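Local coordinates for transglutaminase elicitor (Phytophthora sojae, PDB 3TW5), which probably catalyses cross-linking of protein glutamine side chains to primary amines as a transglutaminase, and serves as an elicitor of plant innate immunity, at residues T139-P144 with M357-S362; A266-V271 with L310-E315; Y272-L277 with Y303-L308. The protein carries 1 engineered substitution. One frame throughout, in Å; residues are numbered along the deposited sequence.

Contact 1 (T139-P144 with M357-S362); sequences TEPKCP and MLLKKS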
loop_
_atom_site.group_PDB
_atom_site.type_symbol
_atom_site.label_atom_id
_atom_site.label_comp_id
_atom_site.label_asym_id
_atom_site.label_seq_id
_atom_site.Cartn_x
_atom_site.Cartn_y
_atom_site.Cartn_z
ATOM N N THR A 139 -1.240 -3.794 14.664
ATOM C CA THR A 139 -0.248 -4.762 15.132
ATOM C C THR A 139 -0.524 -6.112 14.477
ATOM O O THR A 139 -1.675 -6.552 14.431
ATOM C CB THR A 139 -0.296 -4.921 16.669
ATOM O OG1 THR A 139 -0.178 -3.639 17.294
ATOM C CG2 THR A 139 0.830 -5.817 17.164
ATOM N N GLU A 140 0.524 -6.760 13.968
ATOM C CA GLU A 140 0.375 -8.028 13.253
ATOM C C GLU A 140 -0.154 -9.147 14.146
ATOM O O GLU A 140 0.323 -9.314 15.268
ATOM C CB GLU A 140 1.700 -8.462 12.620
ATOM C CG GLU A 140 1.566 -9.683 11.710
ATOM C CD GLU A 140 2.892 -10.232 11.236
ATOM O OE1 GLU A 140 2.970 -10.648 10.061
ATOM O OE2 GLU A 140 3.852 -10.258 12.035
ATOM N N PRO A 141 -1.150 -9.909 13.648
ATOM C CA PRO A 141 -1.563 -11.143 14.306
ATOM C C PRO A 141 -0.385 -12.108 14.371
ATOM O O PRO A 141 0.279 -12.337 13.355
ATOM C CB PRO A 141 -2.640 -11.698 13.369
ATOM C CG PRO A 141 -3.143 -10.537 12.629
ATOM C CD PRO A 141 -1.990 -9.605 12.475
ATOM N N LYS A 142 -0.115 -12.651 15.555
ATOM C CA LYS A 142 1.043 -13.524 15.740
ATOM C C LYS A 142 0.667 -15.007 15.726
ATOM O O LYS A 142 1.182 -15.774 14.905
ATOM C CB LYS A 142 1.805 -13.167 17.023
ATOM C CG LYS A 142 3.282 -13.551 16.984
ATOM C CD LYS A 142 3.870 -13.746 18.377
ATOM C CE LYS A 142 4.263 -12.426 19.036
ATOM N NZ LYS A 142 4.682 -12.635 20.455
ATOM N N CYS A 143 -0.231 -15.406 16.623
ATOM C CA CYS A 143 -0.590 -16.815 16.770
ATOM C C CYS A 143 -2.117 -17.016 16.851
ATOM O O CYS A 143 -2.842 -16.065 17.156
ATOM C CB CYS A 143 0.145 -17.415 17.978
ATOM S SG CYS A 143 -0.381 -16.770 19.574
ATOM N N PRO A 144 -2.607 -18.247 16.566
ATOM C CA PRO A 144 -4.050 -18.521 16.444
ATOM C C PRO A 144 -4.894 -18.161 17.666
ATOM O O PRO A 144 -4.393 -18.159 18.793
ATOM C CB PRO A 144 -4.099 -20.036 16.206
ATOM C CG PRO A 144 -2.792 -20.361 15.598
ATOM C CD PRO A 144 -1.811 -19.457 16.283
ATOM N N MET A 357 -11.028 -7.266 18.957
ATOM C CA MET A 357 -10.984 -8.208 20.072
ATOM C C MET A 357 -10.090 -9.407 19.749
ATOM O O MET A 357 -9.268 -9.815 20.575
ATOM C CB MET A 357 -12.410 -8.649 20.438
ATOM C CG MET A 357 -12.524 -9.663 21.577
ATOM S SD MET A 357 -12.461 -11.389 21.031
ATOM C CE MET A 357 -13.933 -11.485 20.012
ATOM N N LEU A 358 -10.251 -9.951 18.544
ATOM C CA LEU A 358 -9.468 -11.100 18.090
ATOM C C LEU A 358 -8.016 -10.722 17.792
ATOM O O LEU A 358 -7.099 -11.490 18.089
ATOM C CB LEU A 358 -10.121 -11.752 16.866
ATOM C CG LEU A 358 -11.461 -12.477 17.049
ATOM C CD1 LEU A 358 -12.035 -12.870 15.700
ATOM C CD2 LEU A 358 -11.333 -13.700 17.953
ATOM N N LEU A 359 -7.823 -9.537 17.212
ATOM C CA LEU A 359 -6.490 -9.005 16.923
ATOM C C LEU A 359 -5.640 -8.823 18.181
ATOM O O LEU A 359 -4.442 -9.112 18.171
ATOM C CB LEU A 359 -6.593 -7.672 16.176
ATOM C CG LEU A 359 -6.944 -7.695 14.686
ATOM C CD1 LEU A 359 -7.447 -6.332 14.256
ATOM C CD2 LEU A 359 -5.758 -8.123 13.832
ATOM N N LYS A 360 -6.265 -8.343 19.256
ATOM C CA LYS A 360 -5.570 -8.120 20.523
ATOM C C LYS A 360 -5.089 -9.433 21.136
ATOM O O LYS A 360 -3.992 -9.497 21.691
ATOM C CB LYS A 360 -6.463 -7.374 21.521
ATOM C CG LYS A 360 -5.707 -6.843 22.733
ATOM C CD LYS A 360 -6.618 -6.633 23.931
ATOM C CE LYS A 360 -5.804 -6.280 25.171
ATOM N NZ LYS A 360 -6.666 -6.045 26.361
ATOM N N LYS A 361 -5.915 -10.470 21.029
ATOM C CA LYS A 361 -5.572 -11.792 21.541
ATOM C C LYS A 361 -4.497 -12.465 20.694
ATOM O O LYS A 361 -3.655 -13.192 21.216
ATOM C CB LYS A 361 -6.814 -12.680 21.617
ATOM C CG LYS A 361 -7.788 -12.287 22.710
ATOM C CD LYS A 361 -8.997 -13.202 22.714
ATOM C CE LYS A 361 -9.943 -12.845 23.845
ATOM N NZ LYS A 361 -11.190 -13.645 23.767
ATOM N N SER A 362 -4.530 -12.211 19.389
ATOM C CA SER A 362 -3.564 -12.792 18.461
ATOM C C SER A 362 -2.156 -12.234 18.659
ATOM O O SER A 362 -1.174 -12.977 18.598
ATOM C CB SER A 362 -4.013 -12.567 17.022
ATOM O OG SER A 362 -3.319 -13.427 16.142
#
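Pro-141 and Ser-362 bring the two backbones nearest, with CA atoms 4.9 Å apart, where the loop 139-144 passes the last turns of helix 352-364. Ser-362 O draws on two successive loop amides: Cys-143 N gives the straighter bond at 3.3 Å (166° at the hydrogen), tilted from the carbonyl plane, while Lys-142 N adds a weak one at 3.2 Å. In return the hydroxyl of Ser-362 donates to the loop, OG lying 2.9 Å from Cys-143 O and above that carbonyl's plane. With chi1 at -163°, OG turns away from its own backbone N and reaches this oxygen beside the ring of Pro-141. A single apolar side-chain pair accompanies these bonds. The Pro-141 and Leu-359 side chains run alongside each other in the same direction, and CG of the proline meets CD2 of the leucine at 3.8 Å. Helix 154-167 extends this patch, touching Pro-141 through Pro-154 and Leu-359 through Val-161. Beyond the amide bonds, a disulfide joins Cys-143 to Cys-365, three residues further along than Ser-362. Residue Ser-362 thus acts as both acceptor and donor toward Cys-143. Its carbonyl belongs to the C-terminal end of a helix, where partial negative charge would be expected, so the incoming N-H groups are electrostatically well matched, and the disulfide ties the loop covalently to the chain just past that helix end.

Contact 2 (A266-V271 with L310-E315); sequences AAKSLV and LDDAGE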
loop_
_atom_site.group_PDB
_atom_site.type_symbol
_atom_site.label_atom_id
_atom_site.label_comp_id
_atom_site.label_asym_id
_atom_site.label_seq_id
_atom_site.Cartn_x
_atom_site.Cartn_y
_atom_site.Cartn_z
ATOM N N ALA A 266 15.414 29.491 -11.192
ATOM C CA ALA A 266 15.821 29.806 -9.823
ATOM C C ALA A 266 16.837 28.822 -9.237
ATOM O O ALA A 266 17.390 29.073 -8.159
ATOM C CB ALA A 266 14.594 29.904 -8.920
ATOM N N ALA A 267 17.080 27.714 -9.940
ATOM C CA ALA A 267 18.006 26.679 -9.475
ATOM C C ALA A 267 19.458 27.148 -9.560
ATOM O O ALA A 267 19.903 27.619 -10.610
ATOM C CB ALA A 267 17.811 25.396 -10.265
ATOM N N LYS A 268 20.185 27.020 -8.450
ATOM C CA LYS A 268 21.572 27.487 -8.366
ATOM C C LYS A 268 22.600 26.373 -8.570
ATOM O O LYS A 268 23.651 26.599 -9.171
ATOM C CB LYS A 268 21.833 28.214 -7.041
ATOM C CG LYS A 268 21.053 29.516 -6.856
ATOM C CD LYS A 268 21.380 30.550 -7.926
ATOM C CE LYS A 268 20.447 31.747 -7.827
ATOM N NZ LYS A 268 20.466 32.579 -9.066
ATOM N N SER A 269 22.300 25.182 -8.059
ATOM C CA SER A 269 23.140 24.004 -8.278
ATOM C C SER A 269 22.294 22.732 -8.272
ATOM O O SER A 269 21.109 22.765 -7.925
ATOM C CB SER A 269 24.256 23.918 -7.230
ATOM O OG SER A 269 23.728 23.774 -5.925
ATOM N N LEU A 270 22.906 21.615 -8.654
ATOM C CA LEU A 270 22.187 20.350 -8.760
ATOM C C LEU A 270 22.842 19.255 -7.923
ATOM O O LEU A 270 24.041 19.312 -7.639
ATOM C CB LEU A 270 22.099 19.908 -10.225
ATOM C CG LEU A 270 21.537 20.883 -11.265
ATOM C CD1 LEU A 270 21.854 20.384 -12.656
ATOM C CD2 LEU A 270 20.036 21.094 -11.098
ATOM N N VAL A 271 22.043 18.273 -7.513
ATOM C CA VAL A 271 22.559 17.083 -6.844
ATOM C C VAL A 271 21.907 15.854 -7.458
ATOM O O VAL A 271 20.686 15.715 -7.424
ATOM C CB VAL A 271 22.312 17.102 -5.308
ATOM C CG1 VAL A 271 22.745 15.786 -4.675
ATOM C CG2 VAL A 271 23.049 18.254 -4.647
ATOM N N LEU A 310 18.830 22.830 -6.056
ATOM C CA LEU A 310 19.183 23.537 -4.829
ATOM C C LEU A 310 19.343 25.031 -5.078
ATOM O O LEU A 310 19.802 25.442 -6.144
ATOM C CB LEU A 310 20.483 22.970 -4.255
ATOM C CG LEU A 310 20.454 21.816 -3.245
ATOM C CD1 LEU A 310 19.590 20.637 -3.686
ATOM C CD2 LEU A 310 21.875 21.349 -2.962
ATOM N N ASP A 311 18.954 25.842 -4.099
ATOM C CA ASP A 311 19.244 27.275 -4.137
ATOM C C ASP A 311 20.578 27.544 -3.428
ATOM O O ASP A 311 21.294 26.601 -3.080
ATOM C CB ASP A 311 18.093 28.093 -3.526
ATOM C CG ASP A 311 17.927 27.870 -2.025
ATOM O OD1 ASP A 311 18.639 27.022 -1.440
ATOM O OD2 ASP A 311 17.071 28.554 -1.425
ATOM N N ASP A 312 20.903 28.818 -3.216
ATOM C CA ASP A 312 22.144 29.200 -2.533
ATOM C C ASP A 312 22.271 28.620 -1.125
ATOM O O ASP A 312 23.348 28.168 -0.734
ATOM C CB ASP A 312 22.284 30.720 -2.486
ATOM C CG ASP A 312 22.654 31.309 -3.828
ATOM O OD1 ASP A 312 22.168 32.419 -4.141
ATOM O OD2 ASP A 312 23.427 30.662 -4.572
ATOM N N ALA A 313 21.169 28.628 -0.377
ATOM C CA ALA A 313 21.148 28.102 0.988
ATOM C C ALA A 313 21.172 26.573 1.030
ATOM O O ALA A 313 21.131 25.976 2.109
ATOM C CB ALA A 313 19.937 28.641 1.749
ATOM N N GLY A 314 21.241 25.944 -0.143
ATOM C CA GLY A 314 21.280 24.486 -0.248
ATOM C C GLY A 314 19.945 23.844 0.074
ATOM O O GLY A 314 19.884 22.698 0.533
ATOM N N GLU A 315 18.874 24.594 -0.170
ATOM C CA GLU A 315 17.522 24.132 0.092
ATOM C C GLU A 315 16.901 23.559 -1.179
ATOM O O GLU A 315 17.060 24.125 -2.260
ATOM C CB GLU A 315 16.678 25.283 0.645
ATOM C CG GLU A 315 15.395 24.839 1.323
ATOM C CD GLU A 315 14.900 25.829 2.364
ATOM O OE1 GLU A 315 15.601 26.034 3.382
ATOM O OE2 GLU A 315 13.796 26.387 2.170
#
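Ser-269 and Leu-310 form an antiparallel hydrogen-bonded pair (CA to CA 5.3 Å), and the tight part of the contact is built around it. Leu-310 N donates to Ser-269 O at 2.9 Å, and Leu-310 O accepts twice, from Lys-268 N at 2.8 Å, nearly in line with the carbonyl bond, and from Ser-269 N at 3.2 Å, tilted from the carbonyl plane. Lys-268 and Ser-269 together face the single residue Leu-310, which defines a classic beta bulge where strand 269-280 begins. Further along the strand from the bulge the packing is apolar and buried: CG2 of Val-271 touches CD2 of Leu-310 at 3.7 Å, a chi1 of 175° sending the valine's other methyl, CG1, away from the backbone N and leaving CG2 to make this touch. Leu-23 also touches Val-271.

The other side is looser and turned to solvent. There Lys-268 lays its aliphatic part against Asp-312, CG being 3.5 Å from OD2, and the bend at chi2 (-61°) leads the end of the chain away from the turn. NZ remains 5.2 Å from OD1 of Asp-312, so opposite charges are close without pairing directly. Asp-312 sits in the type I turn Asp-311 to Gly-314, which leads into strand 316-321. Two backbone bonds close it, Gly-314 N to Asp-311 O and Asp-311 N to Glu-315 O; with Gly-314 at positive phi, this is the type I turn plus G1 bulge of a hairpin. Asp-311 OD1 also accepts from Glu-315 N at 2.8 Å, on its syn side but 29° out of the carboxylate plane. Backbone bonds therefore set the position of the strand end, whereas the exposed lysine and aspartate probably add only a diffuse, solvent-screened attraction.

Contact 3 (Y272-L277 with Y303-L308); sequences YVKSRL and YYYYLL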
loop_
_atom_site.group_PDB
_atom_site.type_symbol
_atom_site.label_atom_id
_atom_site.label_comp_id
_atom_site.label_asym_id
_atom_site.label_seq_id
_atom_site.Cartn_x
_atom_site.Cartn_y
_atom_site.Cartn_z
ATOM N N TYR A 272 22.723 14.976 -8.033
ATOM C CA TYR A 272 22.240 13.701 -8.541
ATOM C C TYR A 272 22.035 12.762 -7.369
ATOM O O TYR A 272 22.955 12.525 -6.586
ATOM C CB TYR A 272 23.229 13.092 -9.539
ATOM C CG TYR A 272 22.927 11.650 -9.908
ATOM C CD1 TYR A 272 22.002 11.344 -10.905
ATOM C CD2 TYR A 272 23.565 10.595 -9.259
ATOM C CE1 TYR A 272 21.722 10.030 -11.245
ATOM C CE2 TYR A 272 23.290 9.278 -9.591
ATOM C CZ TYR A 272 22.368 9.002 -10.585
ATOM O OH TYR A 272 22.093 7.696 -10.918
ATOM N N VAL A 273 20.823 12.236 -7.247
ATOM C CA VAL A 273 20.497 11.332 -6.154
ATOM C C VAL A 273 20.028 9.991 -6.693
ATOM O O VAL A 273 19.220 9.927 -7.619
ATOM C CB VAL A 273 19.430 11.932 -5.195
ATOM C CG1 VAL A 273 19.118 10.972 -4.047
ATOM C CG2 VAL A 273 19.892 13.274 -4.644
ATOM N N LYS A 274 20.577 8.927 -6.119
ATOM C CA LYS A 274 20.075 7.583 -6.322
ATOM C C LYS A 274 19.638 7.062 -4.963
ATOM O O LYS A 274 20.440 6.996 -4.025
ATOM C CB LYS A 274 21.159 6.688 -6.921
ATOM C CG LYS A 274 20.823 5.198 -6.930
ATOM C CD LYS A 274 21.986 4.388 -7.482
ATOM C CE LYS A 274 21.809 2.909 -7.217
ATOM N NZ LYS A 274 22.879 2.109 -7.855
ATOM N N SER A 275 18.357 6.717 -4.858
ATOM C CA SER A 275 17.772 6.253 -3.601
ATOM C C SER A 275 16.859 5.064 -3.836
ATOM O O SER A 275 16.388 4.847 -4.954
ATOM C CB SER A 275 17.003 7.383 -2.912
ATOM O OG SER A 275 15.980 7.888 -3.749
ATOM N N ARG A 276 16.615 4.293 -2.780
ATOM C CA ARG A 276 15.766 3.113 -2.870
ATOM C C ARG A 276 14.613 3.172 -1.876
ATOM O O ARG A 276 14.811 3.428 -0.684
ATOM C CB ARG A 276 16.592 1.835 -2.689
ATOM C CG ARG A 276 15.806 0.619 -2.210
ATOM C CD ARG A 276 16.655 -0.631 -2.233
ATOM N NE ARG A 276 16.518 -1.329 -3.506
ATOM C CZ ARG A 276 15.901 -2.498 -3.657
ATOM N NH1 ARG A 276 15.372 -3.121 -2.607
ATOM N NH2 ARG A 276 15.822 -3.050 -4.862
ATOM N N LEU A 277 13.409 2.943 -2.391
ATOM C CA LEU A 277 12.219 2.803 -1.570
ATOM C C LEU A 277 11.970 1.320 -1.331
ATOM O O LEU A 277 12.119 0.508 -2.243
ATOM C CB LEU A 277 11.019 3.448 -2.265
ATOM C CG LEU A 277 9.754 3.718 -1.444
ATOM C CD1 LEU A 277 10.017 4.737 -0.346
ATOM C CD2 LEU A 277 8.630 4.190 -2.353
ATOM N N TYR A 303 15.010 1.217 -7.167
ATOM C CA TYR A 303 15.871 2.387 -7.204
ATOM C C TYR A 303 15.203 3.512 -7.977
ATOM O O TYR A 303 14.430 3.270 -8.909
ATOM C CB TYR A 303 17.233 2.053 -7.820
ATOM C CG TYR A 303 18.110 1.189 -6.945
ATOM C CD1 TYR A 303 18.776 1.724 -5.844
ATOM C CD2 TYR A 303 18.276 -0.168 -7.221
ATOM C CE1 TYR A 303 19.586 0.928 -5.037
ATOM C CE2 TYR A 303 19.081 -0.974 -6.422
ATOM C CZ TYR A 303 19.735 -0.422 -5.335
ATOM O OH TYR A 303 20.531 -1.224 -4.546
ATOM N N TYR A 304 15.495 4.739 -7.564
ATOM C CA TYR A 304 15.013 5.928 -8.249
ATOM C C TYR A 304 16.157 6.906 -8.436
ATOM O O TYR A 304 16.971 7.110 -7.532
ATOM C CB TYR A 304 13.860 6.578 -7.479
ATOM C CG TYR A 304 12.666 5.670 -7.313
ATOM C CD1 TYR A 304 11.843 5.363 -8.398
ATOM C CD2 TYR A 304 12.364 5.106 -6.075
ATOM C CE1 TYR A 304 10.747 4.522 -8.254
ATOM C CE2 TYR A 304 11.266 4.262 -5.918
ATOM C CZ TYR A 304 10.464 3.976 -7.012
ATOM O OH TYR A 304 9.378 3.144 -6.867
ATOM N N TYR A 305 16.209 7.499 -9.620
ATOM C CA TYR A 305 17.297 8.379 -10.009
ATOM C C TYR A 305 16.712 9.733 -10.370
ATOM O O TYR A 305 15.801 9.826 -11.196
ATOM C CB TYR A 305 18.068 7.785 -11.196
ATOM C CG TYR A 305 18.313 6.295 -11.076
ATOM C CD1 TYR A 305 19.467 5.804 -10.461
ATOM C CD2 TYR A 305 17.383 5.375 -11.563
ATOM C CE1 TYR A 305 19.689 4.435 -10.342
ATOM C CE2 TYR A 305 17.593 4.007 -11.448
ATOM C CZ TYR A 305 18.748 3.543 -10.837
ATOM O OH TYR A 305 18.954 2.185 -10.726
ATOM N N TYR A 306 17.234 10.780 -9.742
ATOM C CA TYR A 306 16.729 12.124 -9.963
ATOM C C TYR A 306 17.754 13.208 -9.660
ATOM O O TYR A 306 18.662 13.018 -8.847
ATOM C CB TYR A 306 15.440 12.361 -9.158
ATOM C CG TYR A 306 15.476 11.900 -7.713
ATOM C CD1 TYR A 306 15.102 10.602 -7.363
ATOM C CD2 TYR A 306 15.863 12.771 -6.694
ATOM C CE1 TYR A 306 15.127 10.177 -6.037
ATOM C CE2 TYR A 306 15.888 12.357 -5.363
ATOM C CZ TYR A 306 15.520 11.060 -5.043
ATOM O OH TYR A 306 15.543 10.651 -3.731
ATOM N N LEU A 307 17.606 14.337 -10.345
ATOM C CA LEU A 307 18.364 15.540 -10.040
ATOM C C LEU A 307 17.538 16.390 -9.093
ATOM O O LEU A 307 16.381 16.687 -9.378
ATOM C CB LEU A 307 18.648 16.345 -11.315
ATOM C CG LEU A 307 19.592 15.814 -12.397
ATOM C CD1 LEU A 307 19.478 16.679 -13.646
ATOM C CD2 LEU A 307 21.035 15.762 -11.903
ATOM N N LEU A 308 18.123 16.769 -7.965
ATOM C CA LEU A 308 17.483 17.721 -7.065
ATOM C C LEU A 308 18.011 19.125 -7.331
ATOM O O LEU A 308 19.215 19.317 -7.528
ATOM C CB LEU A 308 17.706 17.334 -5.600
ATOM C CG LEU A 308 16.972 16.107 -5.051
ATOM C CD1 LEU A 308 17.322 15.903 -3.586
ATOM C CD2 LEU A 308 15.465 16.231 -5.225
#
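Val-273 with Tyr-306 and Ser-275 with Tyr-304 are the hydrogen-bonded pairs of an antiparallel ladder in the enzyme's large antiparallel beta-sheet, joining strands 269-280 and 299-310, whose local axes approach to 4.6 Å at 153°. Each pair has two backbone bonds: Val-273 N to Tyr-306 O and Ser-275 O to Tyr-304 N are both 2.8 Å long, while Tyr-306 N to Val-273 O and Ser-275 N to Tyr-304 O measure 3.0 Å. Between them Tyr-305 CA and Lys-274 CA add CA-H...O contacts to Val-273 O and Tyr-304 O.

Cation-pi contacts lie on the face carrying Tyr-272, Lys-274, Arg-276, Tyr-303 and Tyr-305. The Tyr-303 ring lies between two cations: Lys-274 NZ stands over one face, 4.6 Å from the centroid, and Arg-276 over the opposite face, its CZ 4.9 Å from the centroid and its guanidinium plane turned 61° from the ring. Lys-274 achieves this with an extended chain whose CG and CD run alongside Tyr-305 and whose CE passes Tyr-303 CD1. Tyr-241 and Tyr-303 meet as an edge-to-face (T-shaped) ring pair.

Apolar packing occurs on both faces. Tyr-272 lies beside Tyr-305, pointing the same way, with its CE1 4.3 Å from Tyr-305 CB. On the other face Val-273 CB meets Tyr-306 CE2, while its CG2 reaches Leu-308 CD1; Leu-277 CB touches the edge of the Tyr-304 ring. Helix 202-215 packs over this side through Phe-205 and His-206.

Polar side-chain bonding is concentrated at Tyr-306. With chi1 at 46°, its ring passes beneath Val-273 O, and its hydroxyl, also bonded to His-206 ND1, meets Ser-275 OG at 2.8 Å.

Contacts 2 and 3 are successive stretches of one strand pairing, with centres about 17 Å apart, and they meet directly: Val-271 O lies 2.8 Å from Leu-308 N, probably a hydrogen bond, so the ladder of contact 3 runs on into the bulge of contact 2. Contact 1 is remote, on the opposite side of the chain's centre, about 38 Å from contact 3 and 49 Å from contact 2 between centres; even the nearest atoms of contacts 1 and 3 stay about 19 Å apart. A bound cyclohexylpropylsulfonic acid, probably from crystallisation, sits about 4 Å from the Tyr-272 side chain of contact 3.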